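Local coordinates for protein N-acetyl-beta-D glucosaminidase (Rhizomucor miehei CAU432, PDB 4ZM6) that probably hydrolyses terminal beta-N-acetylglucosaminides as a family 3 glycosidase and carries a GCN5-related glucosamine N-acetyltransferase region that binds acetyl-CoA, at residues L420-N425 with L512-I517; S651-F656 with Q740-L745; Y748-V753 with H773-Y778. One frame throughout, in Å; residues are numbered along the deposited sequence.

Contact 1 (L420-N425 with L512-I517); sequences LKRHTN and LIFGEI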
loop_
_atom_site.group_PDB
_atom_site.type_symbol
_atom_site.label_atom_id
_atom_site.label_comp_id
_atom_site.label_asym_id
_atom_site.label_seq_id
_atom_site.Cartn_x
_atom_site.Cartn_y
_atom_site.Cartn_z
ATOM N N LEU A 420 17.281 41.476 17.486
ATOM C CA LEU A 420 17.580 42.918 17.449
ATOM C C LEU A 420 16.611 43.721 16.579
ATOM O O LEU A 420 16.296 44.867 16.906
ATOM C CB LEU A 420 19.011 43.185 16.964
ATOM C CG LEU A 420 20.129 43.045 17.992
ATOM C CD1 LEU A 420 21.475 43.074 17.284
ATOM C CD2 LEU A 420 20.039 44.137 19.049
ATOM N N LYS A 421 16.153 43.141 15.472
ATOM C CA LYS A 421 15.188 43.828 14.607
ATOM C C LYS A 421 13.877 44.139 15.357
ATOM O O LYS A 421 13.219 45.140 15.061
ATOM C CB LYS A 421 14.916 43.031 13.322
ATOM N N ARG A 422 13.522 43.307 16.340
ATOM C CA ARG A 422 12.283 43.482 17.107
ATOM C C ARG A 422 12.468 44.188 18.449
ATOM O O ARG A 422 11.541 44.841 18.927
ATOM C CB ARG A 422 11.597 42.130 17.375
ATOM C CG ARG A 422 10.906 41.502 16.176
ATOM C CD ARG A 422 11.897 40.759 15.303
ATOM N NE ARG A 422 11.319 40.348 14.032
ATOM C CZ ARG A 422 12.007 39.806 13.031
ATOM N NH1 ARG A 422 13.313 39.588 13.142
ATOM N NH2 ARG A 422 11.383 39.478 11.906
ATOM N N HIS A 423 13.632 44.040 19.078
ATOM C CA HIS A 423 13.789 44.479 20.468
ATOM C C HIS A 423 15.260 44.656 20.866
ATOM O O HIS A 423 16.034 43.694 20.876
ATOM C CB HIS A 423 13.097 43.479 21.391
ATOM C CG HIS A 423 12.944 43.955 22.800
ATOM N ND1 HIS A 423 13.963 43.878 23.724
ATOM C CD2 HIS A 423 11.884 44.496 23.449
ATOM C CE1 HIS A 423 13.539 44.350 24.882
ATOM N NE2 HIS A 423 12.282 44.734 24.743
ATOM N N THR A 424 15.622 45.889 21.217
ATOM C CA THR A 424 17.021 46.276 21.396
ATOM C C THR A 424 17.515 46.144 22.832
ATOM O O THR A 424 18.709 45.951 23.056
ATOM C CB THR A 424 17.254 47.726 20.930
ATOM O OG1 THR A 424 16.687 48.648 21.875
ATOM C CG2 THR A 424 16.628 47.948 19.562
ATOM N N ASN A 425 16.612 46.260 23.800
ATOM C CA ASN A 425 16.982 46.110 25.205
ATOM C C ASN A 425 17.248 44.621 25.477
ATOM O O ASN A 425 16.431 43.908 26.070
ATOM C CB ASN A 425 15.883 46.696 26.109
ATOM C CG ASN A 425 16.371 47.037 27.509
ATOM O OD1 ASN A 425 15.565 47.319 28.392
ATOM N ND2 ASN A 425 17.685 47.023 27.718
ATOM N N LEU A 512 8.137 33.873 14.734
ATOM C CA LEU A 512 7.161 33.054 15.444
ATOM C C LEU A 512 7.030 33.508 16.893
ATOM O O LEU A 512 5.918 33.634 17.408
ATOM C CB LEU A 512 7.569 31.579 15.406
ATOM C CG LEU A 512 6.468 30.550 15.139
ATOM C CD1 LEU A 512 7.011 29.155 15.413
ATOM C CD2 LEU A 512 5.224 30.813 15.971
ATOM N N ILE A 513 8.170 33.751 17.537
ATOM C CA ILE A 513 8.202 34.164 18.943
ATOM C C ILE A 513 7.499 35.508 19.157
ATOM O O ILE A 513 6.763 35.673 20.131
ATOM C CB ILE A 513 9.658 34.181 19.484
ATOM C CG1 ILE A 513 10.149 32.738 19.681
ATOM C CG2 ILE A 513 9.768 34.938 20.805
ATOM C CD1 ILE A 513 11.649 32.601 19.833
ATOM N N PHE A 514 7.699 36.453 18.243
ATOM C CA PHE A 514 7.023 37.753 18.325
ATOM C C PHE A 514 5.643 37.781 17.656
ATOM O O PHE A 514 5.047 38.845 17.510
ATOM C CB PHE A 514 7.925 38.858 17.766
ATOM C CG PHE A 514 9.075 39.187 18.665
ATOM C CD1 PHE A 514 10.231 38.429 18.627
ATOM C CD2 PHE A 514 8.985 40.223 19.583
ATOM C CE1 PHE A 514 11.286 38.710 19.469
ATOM C CE2 PHE A 514 10.039 40.511 20.431
ATOM C CZ PHE A 514 11.195 39.753 20.372
ATOM N N GLY A 515 5.128 36.622 17.260
ATOM C CA GLY A 515 3.767 36.530 16.747
ATOM C C GLY A 515 3.525 37.139 15.377
ATOM O O GLY A 515 2.383 37.399 15.012
ATOM N N GLU A 516 4.589 37.355 14.614
ATOM C CA GLU A 516 4.472 37.894 13.264
ATOM C C GLU A 516 3.987 36.819 12.311
ATOM O O GLU A 516 3.377 37.109 11.290
ATOM C CB GLU A 516 5.829 38.398 12.778
ATOM C CG GLU A 516 6.395 39.548 13.588
ATOM C CD GLU A 516 7.776 39.957 13.128
ATOM O OE1 GLU A 516 8.391 40.811 13.806
ATOM O OE2 GLU A 516 8.246 39.424 12.099
ATOM N N ILE A 517 4.294 35.577 12.655
ATOM C CA ILE A 517 4.014 34.432 11.815
ATOM C C ILE A 517 3.341 33.415 12.724
ATOM O O ILE A 517 3.397 33.551 13.945
ATOM C CB ILE A 517 5.335 33.927 11.163
ATOM C CG1 ILE A 517 5.161 33.776 9.653
ATOM C CG2 ILE A 517 5.871 32.643 11.794
ATOM C CD1 ILE A 517 4.892 35.088 8.939
#

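Contact 2 (S651-F656 with Q740-L745); sequences STYPRF and QHHVEL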
loop_
_atom_site.group_PDB
_atom_site.type_symbol
_atom_site.label_atom_id
_atom_site.label_comp_id
_atom_site.label_asym_id
_atom_site.label_seq_id
_atom_site.Cartn_x
_atom_site.Cartn_y
_atom_site.Cartn_z
ATOM N N SER A 651 -7.546 19.356 -18.256
ATOM C CA SER A 651 -7.465 18.102 -18.994
ATOM C C SER A 651 -7.884 18.276 -20.445
ATOM O O SER A 651 -8.429 19.308 -20.834
ATOM C CB SER A 651 -8.313 17.021 -18.311
ATOM O OG SER A 651 -9.509 17.557 -17.766
ATOM N N THR A 652 -7.601 17.254 -21.245
ATOM C CA THR A 652 -8.038 17.207 -22.634
ATOM C C THR A 652 -9.440 16.580 -22.706
ATOM O O THR A 652 -10.428 17.299 -22.890
ATOM C CB THR A 652 -7.034 16.424 -23.499
ATOM O OG1 THR A 652 -6.718 15.192 -22.853
ATOM C CG2 THR A 652 -5.751 17.213 -23.679
ATOM N N TYR A 653 -9.524 15.260 -22.524
ATOM C CA TYR A 653 -10.799 14.539 -22.578
ATOM C C TYR A 653 -10.821 13.364 -21.594
ATOM O O TYR A 653 -9.948 12.500 -21.657
ATOM C CB TYR A 653 -11.045 14.004 -23.998
ATOM C CG TYR A 653 -12.514 13.773 -24.314
ATOM C CD1 TYR A 653 -13.183 12.648 -23.837
ATOM C CD2 TYR A 653 -13.234 14.693 -25.073
ATOM C CE1 TYR A 653 -14.524 12.444 -24.111
ATOM C CE2 TYR A 653 -14.573 14.499 -25.351
ATOM C CZ TYR A 653 -15.216 13.373 -24.875
ATOM O OH TYR A 653 -16.550 13.176 -25.153
ATOM N N PRO A 654 -11.814 13.318 -20.682
ATOM C CA PRO A 654 -12.855 14.307 -20.376
ATOM C C PRO A 654 -12.286 15.526 -19.660
ATOM O O PRO A 654 -11.090 15.563 -19.365
ATOM C CB PRO A 654 -13.815 13.546 -19.451
ATOM C CG PRO A 654 -12.997 12.461 -18.848
ATOM C CD PRO A 654 -11.980 12.085 -19.889
ATOM N N ARG A 655 -13.136 16.505 -19.357
ATOM C CA ARG A 655 -12.644 17.816 -18.959
ATOM C C ARG A 655 -13.696 18.726 -18.358
ATOM O O ARG A 655 -14.796 18.833 -18.883
ATOM C CB ARG A 655 -12.052 18.502 -20.191
ATOM C CG ARG A 655 -11.832 20.000 -20.056
ATOM C CD ARG A 655 -11.925 20.720 -21.388
ATOM N NE ARG A 655 -11.315 19.963 -22.476
ATOM C CZ ARG A 655 -11.353 20.338 -23.750
ATOM N NH1 ARG A 655 -11.945 21.479 -24.105
ATOM N NH2 ARG A 655 -10.782 19.575 -24.672
ATOM N N PHE A 656 -13.328 19.397 -17.265
ATOM C CA PHE A 656 -14.052 20.578 -16.794
ATOM C C PHE A 656 -13.479 21.824 -17.466
ATOM O O PHE A 656 -14.216 22.635 -18.015
ATOM C CB PHE A 656 -13.914 20.739 -15.289
ATOM C CG PHE A 656 -14.443 19.582 -14.495
ATOM C CD1 PHE A 656 -15.807 19.408 -14.327
ATOM C CD2 PHE A 656 -13.576 18.691 -13.882
ATOM C CE1 PHE A 656 -16.296 18.354 -13.576
ATOM C CE2 PHE A 656 -14.058 17.637 -13.128
ATOM C CZ PHE A 656 -15.421 17.465 -12.975
ATOM N N GLN A 740 -11.333 7.833 -32.193
ATOM C CA GLN A 740 -11.464 6.436 -31.758
ATOM C C GLN A 740 -12.405 6.268 -30.563
ATOM O O GLN A 740 -13.125 5.270 -30.461
ATOM C CB GLN A 740 -10.095 5.855 -31.395
ATOM C CG GLN A 740 -9.226 5.525 -32.596
ATOM C CD GLN A 740 -7.851 5.020 -32.206
ATOM O OE1 GLN A 740 -7.353 5.330 -31.126
ATOM N NE2 GLN A 740 -7.228 4.244 -33.087
ATOM N N HIS A 741 -12.384 7.236 -29.656
ATOM C CA HIS A 741 -13.200 7.166 -28.452
ATOM C C HIS A 741 -14.685 7.234 -28.819
ATOM O O HIS A 741 -15.496 6.460 -28.303
ATOM C CB HIS A 741 -12.798 8.280 -27.484
ATOM C CG HIS A 741 -13.787 8.533 -26.396
ATOM N ND1 HIS A 741 -14.966 9.212 -26.614
ATOM C CD2 HIS A 741 -13.766 8.231 -25.079
ATOM C CE1 HIS A 741 -15.635 9.310 -25.480
ATOM N NE2 HIS A 741 -14.927 8.724 -24.531
ATOM N N HIS A 742 -15.021 8.152 -29.723
ATOM C CA HIS A 742 -16.396 8.307 -30.200
ATOM C C HIS A 742 -16.860 7.077 -30.992
ATOM O O HIS A 742 -17.979 6.599 -30.806
ATOM C CB HIS A 742 -16.539 9.566 -31.058
ATOM C CG HIS A 742 -16.055 10.815 -30.387
ATOM N ND1 HIS A 742 -16.165 11.025 -29.030
ATOM C CD2 HIS A 742 -15.470 11.928 -30.891
ATOM C CE1 HIS A 742 -15.664 12.207 -28.724
ATOM N NE2 HIS A 742 -15.238 12.777 -29.836
ATOM N N VAL A 743 -15.999 6.554 -31.859
ATOM C CA VAL A 743 -16.335 5.352 -32.616
ATOM C C VAL A 743 -16.684 4.193 -31.684
ATOM O O VAL A 743 -17.595 3.422 -31.986
ATOM C CB VAL A 743 -15.203 4.948 -33.588
ATOM C CG1 VAL A 743 -15.383 3.521 -34.090
ATOM C CG2 VAL A 743 -15.158 5.917 -34.760
ATOM N N GLU A 744 -15.985 4.079 -30.554
ATOM C CA GLU A 744 -16.274 3.020 -29.584
ATOM C C GLU A 744 -17.705 3.141 -29.074
ATOM O O GLU A 744 -18.361 2.127 -28.850
ATOM C CB GLU A 744 -15.283 3.060 -28.419
ATOM C CG GLU A 744 -15.298 1.833 -27.515
ATOM C CD GLU A 744 -16.379 1.880 -26.453
ATOM O OE1 GLU A 744 -16.661 2.974 -25.913
ATOM O OE2 GLU A 744 -16.957 0.810 -26.156
ATOM N N LEU A 745 -18.180 4.378 -28.910
ATOM C CA LEU A 745 -19.566 4.653 -28.511
ATOM C C LEU A 745 -20.594 4.587 -29.658
ATOM O O LEU A 745 -21.802 4.655 -29.408
ATOM C CB LEU A 745 -19.663 6.039 -27.872
ATOM C CG LEU A 745 -18.887 6.311 -26.580
ATOM C CD1 LEU A 745 -19.201 7.717 -26.098
ATOM C CD2 LEU A 745 -19.213 5.301 -25.490
#

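Contact 3 (Y748-V753 with H773-Y778); sequences YQDLIV and HVSHEY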
loop_
_atom_site.group_PDB
_atom_site.type_symbol
_atom_site.label_atom_id
_atom_site.label_comp_id
_atom_site.label_asym_id
_atom_site.label_seq_id
_atom_site.Cartn_x
_atom_site.Cartn_y
_atom_site.Cartn_z
ATOM N N TYR A 748 -21.172 7.729 -34.963
ATOM C CA TYR A 748 -20.754 7.941 -36.344
ATOM C C TYR A 748 -21.433 9.157 -36.968
ATOM O O TYR A 748 -20.879 9.767 -37.889
ATOM C CB TYR A 748 -21.045 6.706 -37.190
ATOM C CG TYR A 748 -20.070 5.574 -36.985
ATOM C CD1 TYR A 748 -18.895 5.512 -37.722
ATOM C CD2 TYR A 748 -20.329 4.553 -36.074
ATOM C CE1 TYR A 748 -17.999 4.474 -37.551
ATOM C CE2 TYR A 748 -19.437 3.506 -35.898
ATOM C CZ TYR A 748 -18.274 3.476 -36.639
ATOM O OH TYR A 748 -17.376 2.442 -36.485
ATOM N N GLN A 749 -22.617 9.517 -36.473
ATOM C CA GLN A 749 -23.346 10.654 -37.034
ATOM C C GLN A 749 -22.685 11.989 -36.714
ATOM O O GLN A 749 -23.008 13.001 -37.329
ATOM C CB GLN A 749 -24.829 10.644 -36.612
ATOM C CG GLN A 749 -25.180 11.325 -35.291
ATOM C CD GLN A 749 -24.684 10.565 -34.085
ATOM O OE1 GLN A 749 -23.839 9.682 -34.205
ATOM N NE2 GLN A 749 -25.204 10.907 -32.910
ATOM N N ASP A 750 -21.764 11.988 -35.755
ATOM C CA ASP A 750 -21.017 13.184 -35.387
ATOM C C ASP A 750 -19.676 13.306 -36.128
ATOM O O ASP A 750 -19.049 14.365 -36.106
ATOM C CB ASP A 750 -20.782 13.200 -33.871
ATOM C CG ASP A 750 -22.048 13.521 -33.079
ATOM O OD1 ASP A 750 -23.002 14.078 -33.669
ATOM O OD2 ASP A 750 -22.088 13.218 -31.860
ATOM N N LEU A 751 -19.233 12.242 -36.785
ATOM C CA LEU A 751 -17.950 12.263 -37.474
ATOM C C LEU A 751 -18.162 12.656 -38.928
ATOM O O LEU A 751 -18.530 11.828 -39.763
ATOM C CB LEU A 751 -17.256 10.904 -37.371
ATOM C CG LEU A 751 -17.241 10.289 -35.969
ATOM C CD1 LEU A 751 -16.414 9.013 -35.966
ATOM C CD2 LEU A 751 -16.721 11.273 -34.934
ATOM N N ILE A 752 -17.941 13.936 -39.208
ATOM C CA ILE A 752 -18.108 14.497 -40.540
ATOM C C ILE A 752 -16.764 14.573 -41.243
ATOM O O ILE A 752 -15.756 14.914 -40.637
ATOM C CB ILE A 752 -18.699 15.918 -40.472
ATOM C CG1 ILE A 752 -19.998 15.915 -39.665
ATOM C CG2 ILE A 752 -18.936 16.476 -41.870
ATOM C CD1 ILE A 752 -21.027 14.915 -40.155
ATOM N N VAL A 753 -16.771 14.262 -42.530
ATOM C CA VAL A 753 -15.586 14.361 -43.354
ATOM C C VAL A 753 -15.922 15.130 -44.617
ATOM O O VAL A 753 -17.070 15.125 -45.062
ATOM C CB VAL A 753 -15.039 12.976 -43.755
ATOM C CG1 VAL A 753 -14.435 12.274 -42.551
ATOM C CG2 VAL A 753 -16.125 12.117 -44.392
ATOM N N HIS A 773 -28.487 15.653 -26.368
ATOM C CA HIS A 773 -29.547 14.644 -26.587
ATOM C C HIS A 773 -29.472 13.855 -27.899
ATOM O O HIS A 773 -30.367 13.064 -28.188
ATOM C CB HIS A 773 -30.941 15.253 -26.423
ATOM C CG HIS A 773 -31.151 15.913 -25.099
ATOM N ND1 HIS A 773 -30.738 15.344 -23.913
ATOM C CD2 HIS A 773 -31.740 17.087 -24.772
ATOM C CE1 HIS A 773 -31.053 16.146 -22.912
ATOM N NE2 HIS A 773 -31.663 17.209 -23.407
ATOM N N VAL A 774 -28.411 14.046 -28.677
ATOM C CA VAL A 774 -28.226 13.301 -29.916
ATOM C C VAL A 774 -26.981 12.430 -29.803
ATOM O O VAL A 774 -27.031 11.224 -30.045
ATOM C CB VAL A 774 -28.117 14.256 -31.117
ATOM C CG1 VAL A 774 -27.706 13.510 -32.384
ATOM C CG2 VAL A 774 -29.436 14.989 -31.321
ATOM N N SER A 775 -25.867 13.051 -29.431
ATOM C CA SER A 775 -24.633 12.332 -29.138
ATOM C C SER A 775 -24.791 11.415 -27.919
ATOM O O SER A 775 -25.657 11.634 -27.078
ATOM C CB SER A 775 -23.499 13.338 -28.910
ATOM O OG SER A 775 -23.440 14.284 -29.968
ATOM N N HIS A 776 -23.931 10.406 -27.822
ATOM C CA HIS A 776 -24.014 9.396 -26.763
ATOM C C HIS A 776 -23.954 10.058 -25.395
ATOM O O HIS A 776 -23.330 11.100 -25.240
ATOM C CB HIS A 776 -22.873 8.380 -26.909
ATOM C CG HIS A 776 -23.104 7.090 -26.181
ATOM N ND1 HIS A 776 -22.573 6.830 -24.936
ATOM C CD2 HIS A 776 -23.787 5.977 -26.534
ATOM C CE1 HIS A 776 -22.927 5.618 -24.548
ATOM N NE2 HIS A 776 -23.662 5.078 -25.502
ATOM N N GLU A 777 -24.601 9.452 -24.405
ATOM C CA GLU A 777 -24.668 10.034 -23.054
ATOM C C GLU A 777 -23.299 10.168 -22.363
ATOM O O GLU A 777 -23.147 10.983 -21.458
ATOM C CB GLU A 777 -25.637 9.246 -22.161
ATOM C CG GLU A 777 -25.174 7.838 -21.804
ATOM C CD GLU A 777 -26.087 7.131 -20.812
ATOM O OE1 GLU A 777 -27.060 7.755 -20.324
ATOM O OE2 GLU A 777 -25.819 5.942 -20.517
ATOM N N TYR A 778 -22.317 9.378 -22.796
ATOM C CA TYR A 778 -20.953 9.456 -22.263
ATOM C C TYR A 778 -20.046 10.430 -23.026
ATOM O O TYR A 778 -18.829 10.417 -22.842
ATOM C CB TYR A 778 -20.289 8.063 -22.199
ATOM C CG TYR A 778 -20.991 7.065 -21.293
ATOM C CD1 TYR A 778 -21.705 7.483 -20.169
ATOM C CD2 TYR A 778 -20.927 5.698 -21.550
ATOM C CE1 TYR A 778 -22.347 6.575 -19.347
ATOM C CE2 TYR A 778 -21.564 4.782 -20.723
ATOM C CZ TYR A 778 -22.272 5.231 -19.623
ATOM O OH TYR A 778 -22.911 4.351 -18.788
#

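Contact 1 (L420-N425 with L512-I517)
Two helix C-termini come together where R422 faces F514, the pair with the closest CA atoms at 7.9 Å, so the backbones stay apart and side chains make the whole contact. The contact has an apolar half and a charged half, both built on R422. In the apolar half, CB of R422 sits over the face of the F514 phenyl ring, 3.7 Å from its centroid and 8° off the ring normal, a CH-pi contact centred on the ring. H423 adds a looser touch, its CB 4.3 Å from F514 CZ, while L419 packs against F514 from helix 413-422. In the charged half, the R422 chain turns at its second torsion (chi2 82°) after leaving the ring, which brings the guanidinium side-on to the E516 carboxylate. R422 NE meets E516 OE1 at 3.0 Å in an almost straight bond (175°), and R422 NH2 meets E516 OE2 at 3.1 Å. Both oxygens are used on their syn side, yet the two flat groups are twisted against each other and not coplanar. Charges are shared further: R422 NH2 also pairs with E507, and E516 OE2 with R511, so the bridge belongs to a small network along helix 503-513. G515, at positive phi, is the C-prime residue of a Schellman motif closing that helix, and E516 follows directly. The contact thus joins two helices of an alpha/beta domain, where helix 413-422 forms the beta-alpha-beta crossover between parallel strands 392-397 and 426-431.

Contact 2 (S651-F656 with Q740-L745)
Y653 inserts its ring beside H741 and H742, forming a three-membered aromatic cluster between a loop of one N-acetyltransferase region and helix 736-745 of the next. The nearest CA atoms, those of Y653 and H741, are still 9.7 Å apart, so the rings alone span the gap, and only 108 Å² is buried in total. The tighter half is the Y653-H741 pair, an edge-to-face arrangement with ring centroids 4.9 Å apart and planes at 61°. Y653 CE1 comes down over one face of the imidazole, 3.6 Å from H741 CE1. The tyrosine reaches this far because its CG lies anti to the backbone N (chi1 -156°), directing the ring at the helix. The looser half is the approach of H742, whose edge is turned to the tyrosine face in an offset edge-to-face pair, centroids 5.8 Å apart. Here H742 CE1 lies 3.8 Å from Y653 OH, which sits near the imidazole plane. Exposure runs the other way: the more distant H742 is buried, with R779 against it, whereas H741 is partly open to solvent in spite of its closer packing and its contact with R578. The phenol oxygen is satisfied from outside, by the S780 amide and the D781 carboxylate, which hold the phenol end in place against both histidines. Behind Y653 the loop braces itself around the cis peptide before P654: S651 OG bonds to P654 O at 3.0 Å, and the R655 guanidinium brings NE (2.8 Å) and NH2 (2.9 Å) together on the one oxygen, T652 O.

Contact 3 (Y748-V753 with H773-Y778)
This is a small polar contact at the open end of a beta-hairpin, where D750, just before strand 751-756, meets S775 in the loop that follows strand 763-771. The CA atoms of D750 and S775 are 7.3 Å apart, a gap closed by one side-chain bond: S775 OG donates to D750 OD2 at 2.6 Å, reaching that oxygen on its syn side, 20° out of the carboxylate plane. The same hydroxyl accepts from the T771 backbone N, so it is held both as donor and as acceptor. D750 is buried, and its negative charge is answered on both oxygens, OD2 by R779 and OD1 by R826; two arginines so placed would probably keep the carboxylate ionised. Beside this bond, Q749 folds back at its second torsion (chi2 -71°) and brings the nitrogen end of its amide across V774. Q749 NE2 stands 3.6 Å from V774 CG1, plain packing, and its 3.4 Å separation from V774 O has too poor an angle for a hydrogen bond; its weak hydrogen bond goes to D747. Backbone bonds of D750 with L769 and of I752 with L767 join the two hairpin strands themselves. Together these features tie the loop to the base of an antiparallel hairpin in the mixed sheet of a GNAT-like domain.

How the contacts relate
Contacts 2 and 3 are neighbours, with centres about 12 Å apart, and pack directly: V743 CG2 lies 3.6 Å from L751 CD1, and L745 CD1 lies 3.7 Å from H776 ND1. Residues 779-781, just after 773-778, serve both. Contact 1 is remote, its centre about 57 Å from that of contact 2 and about 66 Å from that of contact 3, across the centre of the chain. Yet it is contact 1 that approaches bound acetyl-CoA: the E516 side chain is about 12 Å from the ligand and about 11 Å from that of R520, which binds it. Contacts 2 and 3 lie away from the known acetyl-CoA-binding residues.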